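PDB 6RJ1: Mgp-operon protein 3 from Mycoplasma pneumoniae, which is an extracellular membrane-associated adhesin, also called P40/P90, that probably helps this human pathogen attach to host cells. Local coordinates for residues D544-D548 with H549-A553; G367-P371 with G372-W376; A917-N920 with G921-S925; S526-A530 with Q531-Q535. One frame throughout, in Å; residues are numbered along the deposited sequence.

Interaction 1 of 4, residues D544-D548 with H549-A553; sequences DVVAD and HLVFA
Val546 and Val551 meet on one face of a tight beta hairpin, while Val545 and Leu550 meet on the other. The hairpin joins strands 538-546 and 549-563 through a type I' turn running from Val546 to His549, in which Ala547 and Asp548 both take positive phi. On the first face Val546 CG1 lies 3.7 Å from Val551 CG2. Val546 has its CG1 placed between its own N and carbonyl carbon (chi1 58°), and Val551 turns CG2 back beside its N, which brings the two methyls together at a slant. Strands 779-786 and 799-805 close over them, with Ala784, Val786 and Tyr799 on Val546 and Ala801 on Val551. On the other face Val545 CG1 stands 4.1 Å from Leu550 CD1, the side chains again meeting at a slant.

The backbones pair antiparallel. Asp544 and Val551 form a hydrogen-bonded pair, Val551 N reaching Asp544 O at 2.7 Å, and Val546 and His549 form another, with Val546 N 2.9 Å from His549 O. Asp544 sends its carboxylate away from the hairpin, where OD2 accepts from Ala784 N. At the turn, His549 doubles back beside the loop it has just left. Its imidazole presents an edge to the turn, and ND1 donates in the ring plane to Ala547 O, 2.7 Å away at an N-H...O angle of 165°.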
loop_
_atom_site.group_PDB
_atom_site.type_symbol
_atom_site.label_atom_id
_atom_site.label_comp_id
_atom_site.label_asym_id
_atom_site.label_seq_id
_atom_site.Cartn_x
_atom_site.Cartn_y
_atom_site.Cartn_z
ATOM N N ASP A 544 9.278 6.503 9.520
ATOM C CA ASP A 544 9.842 7.535 10.382
ATOM C C ASP A 544 10.871 6.943 11.343
ATOM O O ASP A 544 10.883 5.733 11.561
ATOM C CB ASP A 544 8.733 8.292 11.149
ATOM C CG ASP A 544 9.118 9.685 11.636
ATOM O OD1 ASP A 544 10.202 10.188 11.233
ATOM O OD2 ASP A 544 8.339 10.276 12.417
ATOM N N VAL A 545 11.753 7.798 11.891
ATOM C CA VAL A 545 12.761 7.378 12.863
ATOM C C VAL A 545 12.390 7.891 14.264
ATOM O O VAL A 545 11.869 9.000 14.410
ATOM C CB VAL A 545 14.230 7.688 12.460
ATOM C CG1 VAL A 545 14.600 7.016 11.139
ATOM C CG2 VAL A 545 14.505 9.189 12.400
ATOM N N VAL A 546 12.616 7.055 15.278
ATOM C CA VAL A 546 12.311 7.351 16.680
ATOM C C VAL A 546 13.142 6.413 17.569
ATOM O O VAL A 546 13.226 5.217 17.278
ATOM C CB VAL A 546 10.769 7.319 16.982
ATOM C CG1 VAL A 546 10.130 5.969 16.639
ATOM C CG2 VAL A 546 10.451 7.737 18.415
ATOM N N ALA A 547 13.786 6.966 18.620
ATOM C CA ALA A 547 14.630 6.234 19.575
ATOM C C ALA A 547 15.644 5.302 18.878
ATOM O O ALA A 547 15.716 4.112 19.204
ATOM C CB ALA A 547 13.764 5.463 20.574
ATOM N N ASP A 548 16.394 5.862 17.883
ATOM C CA ASP A 548 17.421 5.199 17.054
ATOM C C ASP A 548 16.889 3.970 16.277
ATOM O O ASP A 548 17.660 3.080 15.900
ATOM C CB ASP A 548 18.680 4.846 17.880
ATOM C CG ASP A 548 19.394 6.034 18.495
ATOM O OD1 ASP A 548 19.610 7.039 17.774
ATOM O OD2 ASP A 548 19.759 5.955 19.691
ATOM N N HIS A 549 15.582 3.960 15.993
ATOM C CA HIS A 549 14.906 2.875 15.290
ATOM C C HIS A 549 13.995 3.402 14.200
ATOM O O HIS A 549 13.455 4.504 14.322
ATOM C CB HIS A 549 14.068 2.056 16.280
ATOM C CG HIS A 549 14.859 1.115 17.130
ATOM N ND1 HIS A 549 15.674 1.573 18.154
ATOM C CD2 HIS A 549 14.914 -0.236 17.099
ATOM C CE1 HIS A 549 16.219 0.495 18.688
ATOM N NE2 HIS A 549 15.784 -0.618 18.093
ATOM N N LEU A 550 13.795 2.587 13.149
ATOM C CA LEU A 550 12.905 2.904 12.043
ATOM C C LEU A 550 11.527 2.280 12.294
ATOM O O LEU A 550 11.417 1.110 12.641
ATOM C CB LEU A 550 13.479 2.421 10.696
ATOM C CG LEU A 550 12.587 2.671 9.463
ATOM C CD1 LEU A 550 12.792 4.064 8.904
ATOM C CD2 LEU A 550 12.794 1.612 8.400
ATOM N N VAL A 551 10.487 3.073 12.099
ATOM C CA VAL A 551 9.111 2.642 12.233
ATOM C C VAL A 551 8.458 2.787 10.849
ATOM O O VAL A 551 8.709 3.766 10.147
ATOM C CB VAL A 551 8.407 3.443 13.355
ATOM C CG1 VAL A 551 6.896 3.304 13.272
ATOM C CG2 VAL A 551 8.900 2.999 14.726
ATOM N N PHE A 552 7.673 1.788 10.437
ATOM C CA PHE A 552 6.978 1.803 9.152
ATOM C C PHE A 552 5.585 1.174 9.268
ATOM O O PHE A 552 5.291 0.447 10.226
ATOM C CB PHE A 552 7.820 1.105 8.058
ATOM C CG PHE A 552 7.693 -0.401 8.052
ATOM C CD1 PHE A 552 8.414 -1.180 8.954
ATOM C CD2 PHE A 552 6.821 -1.040 7.174
ATOM C CE1 PHE A 552 8.267 -2.574 8.974
ATOM C CE2 PHE A 552 6.662 -2.429 7.207
ATOM C CZ PHE A 552 7.387 -3.185 8.107
ATOM N N ALA A 553 4.743 1.448 8.264
ATOM C CA ALA A 553 3.388 0.926 8.116
ATOM C C ALA A 553 3.049 0.926 6.647
ATOM O O ALA A 553 3.441 1.837 5.904
ATOM C CB ALA A 553 2.384 1.766 8.888
#

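Interaction 2 of 4, residues G367-P371 with G372-W376; sequences GVIVP and GLEKW
A bent side chain brings the Glu374 carboxylate back over Pro371: CG sits beside the backbone N (chi1 -50°), and a kink at chi2 of 120° folds the end toward the chain that precedes it. OE1 comes to 3.3 Å from Pro371 CA and accepts a hydrogen bond from Gly372 N at 3.0 Å. That bond is fairly straight at the hydrogen, 160°, but the donor approaches from above the carboxylate plane. The other oxygen, OE2, lies more loosely at 4.0 Å from Ile369 CG2, the branch of Ile369 set anti to its N. The acid group thus lies over one face of the turn, with the side chains of Val370 and Leu373 on the other; one of its oxygens is on a peptide N-H and the other against aliphatic carbon.

Val370 and Leu373 sit at the two ends of the same bend. Their side chains run alongside each other and point the same way, Val370 CG1 being 4.0 Å from Leu373 CD2, and both rest on helix 360-365: Val370 on Leu363, Leu373 on Gln361 and His364. The backbone bond from Leu373 N to Val370 O, 3.1 Å, closes the bend between the two residues.

Just upstream, Gly367 ends that helix in a Schellman motif, and Gln449 and His452 of helix 446-454 bond to the backbone that leaves it. Pro371 and Gly372 occupy the two central positions of the bend, and Gly372 has backbone angles that call for glycine, as is characteristic of a type II beta turn.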
loop_
_atom_site.group_PDB
_atom_site.type_symbol
_atom_site.label_atom_id
_atom_site.label_comp_id
_atom_site.label_asym_id
_atom_site.label_seq_id
_atom_site.Cartn_x
_atom_site.Cartn_y
_atom_site.Cartn_z
ATOM N N GLY A 367 2.287 9.639 -9.457
ATOM C CA GLY A 367 3.704 9.429 -9.697
ATOM C C GLY A 367 3.965 8.467 -10.835
ATOM O O GLY A 367 5.069 7.929 -10.952
ATOM N N VAL A 368 2.945 8.231 -11.671
ATOM C CA VAL A 368 3.061 7.359 -12.834
ATOM C C VAL A 368 3.539 8.260 -13.976
ATOM O O VAL A 368 3.038 9.382 -14.118
ATOM C CB VAL A 368 1.718 6.623 -13.127
ATOM C CG1 VAL A 368 1.704 5.982 -14.509
ATOM C CG2 VAL A 368 1.418 5.577 -12.056
ATOM N N ILE A 369 4.555 7.814 -14.732
ATOM C CA ILE A 369 5.090 8.574 -15.869
ATOM C C ILE A 369 4.061 8.552 -17.008
ATOM O O ILE A 369 3.842 7.506 -17.626
ATOM C CB ILE A 369 6.502 8.086 -16.332
ATOM C CG1 ILE A 369 7.539 8.116 -15.179
ATOM C CG2 ILE A 369 6.991 8.870 -17.575
ATOM C CD1 ILE A 369 8.763 7.218 -15.405
ATOM N N VAL A 370 3.402 9.695 -17.236
ATOM C CA VAL A 370 2.429 9.863 -18.313
ATOM C C VAL A 370 3.036 10.856 -19.319
ATOM O O VAL A 370 2.937 12.072 -19.118
ATOM C CB VAL A 370 1.003 10.262 -17.830
ATOM C CG1 VAL A 370 0.029 10.364 -19.001
ATOM C CG2 VAL A 370 0.475 9.275 -16.791
ATOM N N PRO A 371 3.733 10.359 -20.368
ATOM C CA PRO A 371 4.346 11.283 -21.348
ATOM C C PRO A 371 3.335 12.217 -22.016
ATOM O O PRO A 371 2.252 11.786 -22.407
ATOM C CB PRO A 371 5.042 10.346 -22.346
ATOM C CG PRO A 371 5.196 9.046 -21.610
ATOM C CD PRO A 371 3.983 8.951 -20.734
ATOM N N GLY A 372 3.697 13.496 -22.095
ATOM C CA GLY A 372 2.863 14.554 -22.656
ATOM C C GLY A 372 2.113 15.320 -21.584
ATOM O O GLY A 372 1.459 16.326 -21.878
ATOM N N LEU A 373 2.211 14.834 -20.329
ATOM C CA LEU A 373 1.594 15.400 -19.131
ATOM C C LEU A 373 2.647 15.824 -18.089
ATOM O O LEU A 373 2.277 16.273 -17.001
ATOM C CB LEU A 373 0.626 14.373 -18.516
ATOM C CG LEU A 373 -0.855 14.582 -18.772
ATOM C CD1 LEU A 373 -1.230 14.230 -20.207
ATOM C CD2 LEU A 373 -1.669 13.756 -17.821
ATOM N N GLU A 374 3.949 15.695 -18.422
ATOM C CA GLU A 374 5.054 16.075 -17.532
ATOM C C GLU A 374 5.278 17.597 -17.515
ATOM O O GLU A 374 5.099 18.258 -18.544
ATOM C CB GLU A 374 6.356 15.355 -17.907
ATOM C CG GLU A 374 6.231 13.849 -18.073
ATOM C CD GLU A 374 6.605 13.345 -19.455
ATOM O OE1 GLU A 374 6.160 13.954 -20.457
ATOM O OE2 GLU A 374 7.352 12.343 -19.537
ATOM N N LYS A 375 5.698 18.126 -16.340
ATOM C CA LYS A 375 5.957 19.543 -16.005
ATOM C C LYS A 375 6.747 20.362 -17.065
ATOM O O LYS A 375 6.338 21.478 -17.403
ATOM C CB LYS A 375 6.647 19.666 -14.626
ATOM C CG LYS A 375 7.876 18.768 -14.425
ATOM C CD LYS A 375 8.766 19.258 -13.295
ATOM C CE LYS A 375 10.133 18.626 -13.342
ATOM N NZ LYS A 375 11.079 19.319 -12.435
ATOM N N TRP A 376 7.865 19.814 -17.565
ATOM C CA TRP A 376 8.739 20.453 -18.554
ATOM C C TRP A 376 8.188 20.378 -19.983
ATOM O O TRP A 376 7.325 19.556 -20.286
ATOM C CB TRP A 376 10.165 19.875 -18.477
ATOM C CG TRP A 376 10.210 18.423 -18.100
ATOM C CD1 TRP A 376 10.422 17.906 -16.856
ATOM C CD2 TRP A 376 9.951 17.305 -18.960
ATOM N NE1 TRP A 376 10.340 16.533 -16.891
ATOM C CE2 TRP A 376 10.062 16.136 -18.172
ATOM C CE3 TRP A 376 9.655 17.175 -20.327
ATOM C CZ2 TRP A 376 9.895 14.854 -18.708
ATOM C CZ3 TRP A 376 9.483 15.905 -20.856
ATOM C CH2 TRP A 376 9.612 14.763 -20.053
#

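Interaction 3 of 4, residues A917-N920 with G921-S925; sequences AVQN and GIASS
Asn920 and Ile922 make the close half of this contact, across the single glycine that separates them. Asn920 OD1 accepts a hydrogen bond from Ile922 N at 3.0 Å, nearly straight (163° at the hydrogen) and lying in the carbonyl plane of the amide. With chi1 at 59°, the Asn920 amide is tucked between its own N and carbonyl carbon, and from there it bridges forward over Gly921. The same oxygen also rests 3.5 Å from Ile922 CB. At the other end of the amide, ND2 bonds to Thr892 OG1, so both ends are held and its rotation is probably fixed. Val890 and Phe963 touch both Asn920 and Ile922 on this buried side.

The outer side is looser. Gln919 bends its chain at chi2 so that NE2 comes to 3.8 Å from Ala923 CB, a plain van der Waals touch, and both Ala923 and Gly921 are exposed to solvent. Gly921 has backbone angles that call for glycine, and there the chain turns a corner: strands 917-920 and 922-924 head 61° apart. Both pair antiparallel with strand 888-896, Asn920 through Val890 and Ser924 through Tyr888. Where the chain changes direction, the side-chain-to-backbone bond of Asn920 makes an Asx turn at the corner between two strands.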
loop_
_atom_site.group_PDB
_atom_site.type_symbol
_atom_site.label_atom_id
_atom_site.label_comp_id
_atom_site.label_asym_id
_atom_site.label_seq_id
_atom_site.Cartn_x
_atom_site.Cartn_y
_atom_site.Cartn_z
ATOM N N ALA A 917 -8.498 11.800 15.844
ATOM C CA ALA A 917 -8.320 12.686 14.693
ATOM C C ALA A 917 -9.501 13.619 14.537
ATOM O O ALA A 917 -10.648 13.159 14.519
ATOM C CB ALA A 917 -8.133 11.875 13.428
ATOM N N VAL A 918 -9.228 14.928 14.432
ATOM C CA VAL A 918 -10.253 15.966 14.282
ATOM C C VAL A 918 -9.801 17.100 13.363
ATOM O O VAL A 918 -8.636 17.497 13.399
ATOM C CB VAL A 918 -10.773 16.544 15.639
ATOM C CG1 VAL A 918 -11.818 15.648 16.281
ATOM C CG2 VAL A 918 -9.638 16.857 16.613
ATOM N N GLN A 919 -10.747 17.647 12.575
ATOM C CA GLN A 919 -10.549 18.818 11.720
ATOM C C GLN A 919 -10.431 19.965 12.730
ATOM O O GLN A 919 -11.379 20.241 13.467
ATOM C CB GLN A 919 -11.756 18.999 10.790
ATOM C CG GLN A 919 -11.448 18.649 9.351
ATOM C CD GLN A 919 -11.644 19.825 8.420
ATOM O OE1 GLN A 919 -12.419 19.745 7.455
ATOM N NE2 GLN A 919 -10.943 20.942 8.678
ATOM N N ASN A 920 -9.227 20.535 12.845
ATOM C CA ASN A 920 -8.871 21.507 13.877
ATOM C C ASN A 920 -9.377 22.956 13.714
ATOM O O ASN A 920 -9.223 23.731 14.650
ATOM C CB ASN A 920 -7.355 21.527 14.065
ATOM C CG ASN A 920 -6.518 21.868 12.851
ATOM O OD1 ASN A 920 -6.904 22.643 11.965
ATOM N ND2 ASN A 920 -5.322 21.314 12.806
ATOM N N GLY A 921 -9.926 23.322 12.562
ATOM C CA GLY A 921 -10.386 24.691 12.340
ATOM C C GLY A 921 -9.611 25.449 11.279
ATOM O O GLY A 921 -10.064 26.506 10.826
ATOM N N ILE A 922 -8.429 24.929 10.882
ATOM C CA ILE A 922 -7.632 25.534 9.821
ATOM C C ILE A 922 -8.104 24.880 8.531
ATOM O O ILE A 922 -7.747 23.739 8.238
ATOM C CB ILE A 922 -6.095 25.420 10.007
ATOM C CG1 ILE A 922 -5.627 25.954 11.379
ATOM C CG2 ILE A 922 -5.383 26.136 8.852
ATOM C CD1 ILE A 922 -4.135 25.688 11.734
ATOM N N ALA A 923 -8.979 25.575 7.810
ATOM C CA ALA A 923 -9.550 25.109 6.552
ATOM C C ALA A 923 -9.955 26.286 5.687
ATOM O O ALA A 923 -10.217 27.377 6.203
ATOM C CB ALA A 923 -10.752 24.216 6.812
ATOM N N SER A 924 -9.968 26.058 4.366
ATOM C CA SER A 924 -10.355 27.003 3.324
ATOM C C SER A 924 -10.625 26.235 2.036
ATOM O O SER A 924 -10.146 25.119 1.857
ATOM C CB SER A 924 -9.272 28.057 3.103
ATOM O OG SER A 924 -9.541 28.859 1.963
ATOM N N SER A 925 -11.401 26.840 1.147
ATOM C CA SER A 925 -11.751 26.269 -0.146
ATOM C C SER A 925 -11.499 27.325 -1.231
ATOM O O SER A 925 -11.795 27.089 -2.401
ATOM C CB SER A 925 -13.216 25.834 -0.143
ATOM O OG SER A 925 -14.071 26.923 0.175
#

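Interaction 4 of 4, residues S526-A530 with Q531-Q535; sequences SNLKA and QGLTQ
Leu533 N reaches five residues back to bond with Leu528 O at 2.9 Å. With the bond from Gly532 N to Lys529 O and the positive phi of Gly532, this gives a Schellman-like pattern, here closing a short bend that has helical backbone angles at 528-530 but lacks the regular helix bonds. An Asx motif at Asn527 overlaps with the type I beta turn from Lys529 to Gly532. Asn527 OD1 accepts from Ala530 N at 2.9 Å, the donor standing above the amide plane, while ND2 of the same residue reaches Ile650 O and Phe515 O. Both ends of this amide are therefore engaged.

Gln531 packs its aliphatic part against the preceding backbone, CG being 3.3 Å from Asn527 O and 3.4 Å from Ser526 O. It keeps CG beside its own N (chi1 -49°) and bends at chi2, which curls the amide back so that NE2 sits 3.7 Å from Ala530 CB. OE1 leaves the bend to accept from Ser156 N.

The side chains of Leu528 and Leu533 cross at about a right angle, Thr160 and Leu157 of helix 157-163 touching one each, and Leu528 CD2 packs 3.7 Å from Leu533 CB.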
loop_
_atom_site.group_PDB
_atom_site.type_symbol
_atom_site.label_atom_id
_atom_site.label_comp_id
_atom_site.label_asym_id
_atom_site.label_seq_id
_atom_site.Cartn_x
_atom_site.Cartn_y
_atom_site.Cartn_z
ATOM N N SER A 526 6.112 -20.871 -11.881
ATOM C CA SER A 526 7.008 -19.799 -11.470
ATOM C C SER A 526 6.550 -18.942 -10.281
ATOM O O SER A 526 7.331 -18.095 -9.860
ATOM C CB SER A 526 7.308 -18.906 -12.670
ATOM O OG SER A 526 6.121 -18.540 -13.358
ATOM N N ASN A 527 5.339 -19.168 -9.706
ATOM C CA ASN A 527 4.824 -18.404 -8.548
ATOM C C ASN A 527 5.816 -18.304 -7.378
ATOM O O ASN A 527 6.629 -19.218 -7.190
ATOM C CB ASN A 527 3.509 -18.992 -8.049
ATOM C CG ASN A 527 3.654 -20.352 -7.400
ATOM O OD1 ASN A 527 4.096 -20.482 -6.253
ATOM N ND2 ASN A 527 3.265 -21.392 -8.110
ATOM N N LEU A 528 5.703 -17.228 -6.568
ATOM C CA LEU A 528 6.567 -16.944 -5.419
ATOM C C LEU A 528 6.694 -18.070 -4.385
ATOM O O LEU A 528 7.798 -18.265 -3.859
ATOM C CB LEU A 528 6.137 -15.659 -4.715
ATOM C CG LEU A 528 6.353 -14.358 -5.489
ATOM C CD1 LEU A 528 5.237 -13.402 -5.241
ATOM C CD2 LEU A 528 7.683 -13.731 -5.178
ATOM N N LYS A 529 5.596 -18.800 -4.078
ATOM C CA LYS A 529 5.649 -19.887 -3.086
ATOM C C LYS A 529 6.573 -21.022 -3.523
ATOM O O LYS A 529 7.396 -21.494 -2.722
ATOM C CB LYS A 529 4.256 -20.420 -2.724
ATOM C CG LYS A 529 4.233 -21.100 -1.362
ATOM C CD LYS A 529 3.026 -21.979 -1.174
ATOM C CE LYS A 529 3.061 -22.619 0.182
ATOM N NZ LYS A 529 1.905 -23.517 0.394
ATOM N N ALA A 530 6.456 -21.430 -4.802
ATOM C CA ALA A 530 7.266 -22.482 -5.420
ATOM C C ALA A 530 8.746 -22.095 -5.445
ATOM O O ALA A 530 9.602 -22.980 -5.390
ATOM C CB ALA A 530 6.777 -22.748 -6.833
ATOM N N GLN A 531 9.045 -20.773 -5.510
ATOM C CA GLN A 531 10.420 -20.257 -5.544
ATOM C C GLN A 531 11.001 -19.991 -4.142
ATOM O O GLN A 531 12.166 -19.601 -4.015
ATOM C CB GLN A 531 10.520 -19.009 -6.444
ATOM C CG GLN A 531 9.882 -19.164 -7.829
ATOM C CD GLN A 531 10.318 -20.395 -8.581
ATOM O OE1 GLN A 531 11.509 -20.629 -8.798
ATOM N NE2 GLN A 531 9.355 -21.211 -8.992
ATOM N N GLY A 532 10.189 -20.228 -3.113
ATOM C CA GLY A 532 10.572 -20.057 -1.718
ATOM C C GLY A 532 10.674 -18.608 -1.305
ATOM O O GLY A 532 11.430 -18.277 -0.392
ATOM N N LEU A 533 9.925 -17.737 -1.979
ATOM C CA LEU A 533 9.909 -16.311 -1.684
ATOM C C LEU A 533 8.664 -15.940 -0.864
ATOM O O LEU A 533 7.747 -16.758 -0.734
ATOM C CB LEU A 533 10.043 -15.488 -2.975
ATOM C CG LEU A 533 11.342 -15.724 -3.782
ATOM C CD1 LEU A 533 11.190 -15.274 -5.205
ATOM C CD2 LEU A 533 12.563 -15.065 -3.135
ATOM N N THR A 534 8.662 -14.752 -0.244
ATOM C CA THR A 534 7.555 -14.326 0.605
ATOM C C THR A 534 6.758 -13.197 -0.094
ATOM O O THR A 534 6.873 -13.037 -1.320
ATOM C CB THR A 534 8.062 -14.018 2.042
ATOM O OG1 THR A 534 6.947 -13.813 2.912
ATOM C CG2 THR A 534 9.035 -12.824 2.119
ATOM N N GLN A 535 5.923 -12.456 0.682
ATOM C CA GLN A 535 5.082 -11.364 0.197
ATOM C C GLN A 535 5.908 -10.359 -0.634
ATOM O O GLN A 535 6.907 -9.832 -0.145
ATOM C CB GLN A 535 4.279 -10.714 1.356
ATOM C CG GLN A 535 3.402 -9.506 0.985
ATOM C CD GLN A 535 2.346 -9.749 -0.052
ATOM O OE1 GLN A 535 1.727 -10.820 -0.121
ATOM N NE2 GLN A 535 2.096 -8.740 -0.866
#

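In the fold
The four contacts follow the chain in the order 2, 4, 1, 3. Interactions 4 and 1 come closest by nearest atoms, about 10 Å, and both fall in the MgpC adhesin range: the loop holding 526-535 leads into strand 538-546, the first arm of the hairpin. Interaction 4 also leans on strand 650-654, which pairs with the hairpin's second strand, 549-563. Interaction 3 belongs to a different sheet, its centre 28 Å from that of interaction 1; it lies 46 Å centre to centre from interaction 4, on the opposite side of the chain's centre. Interaction 2, in the loop between helices 360-365 and 446-454, comes no nearer than about 17 Å (nearest atoms) to any other.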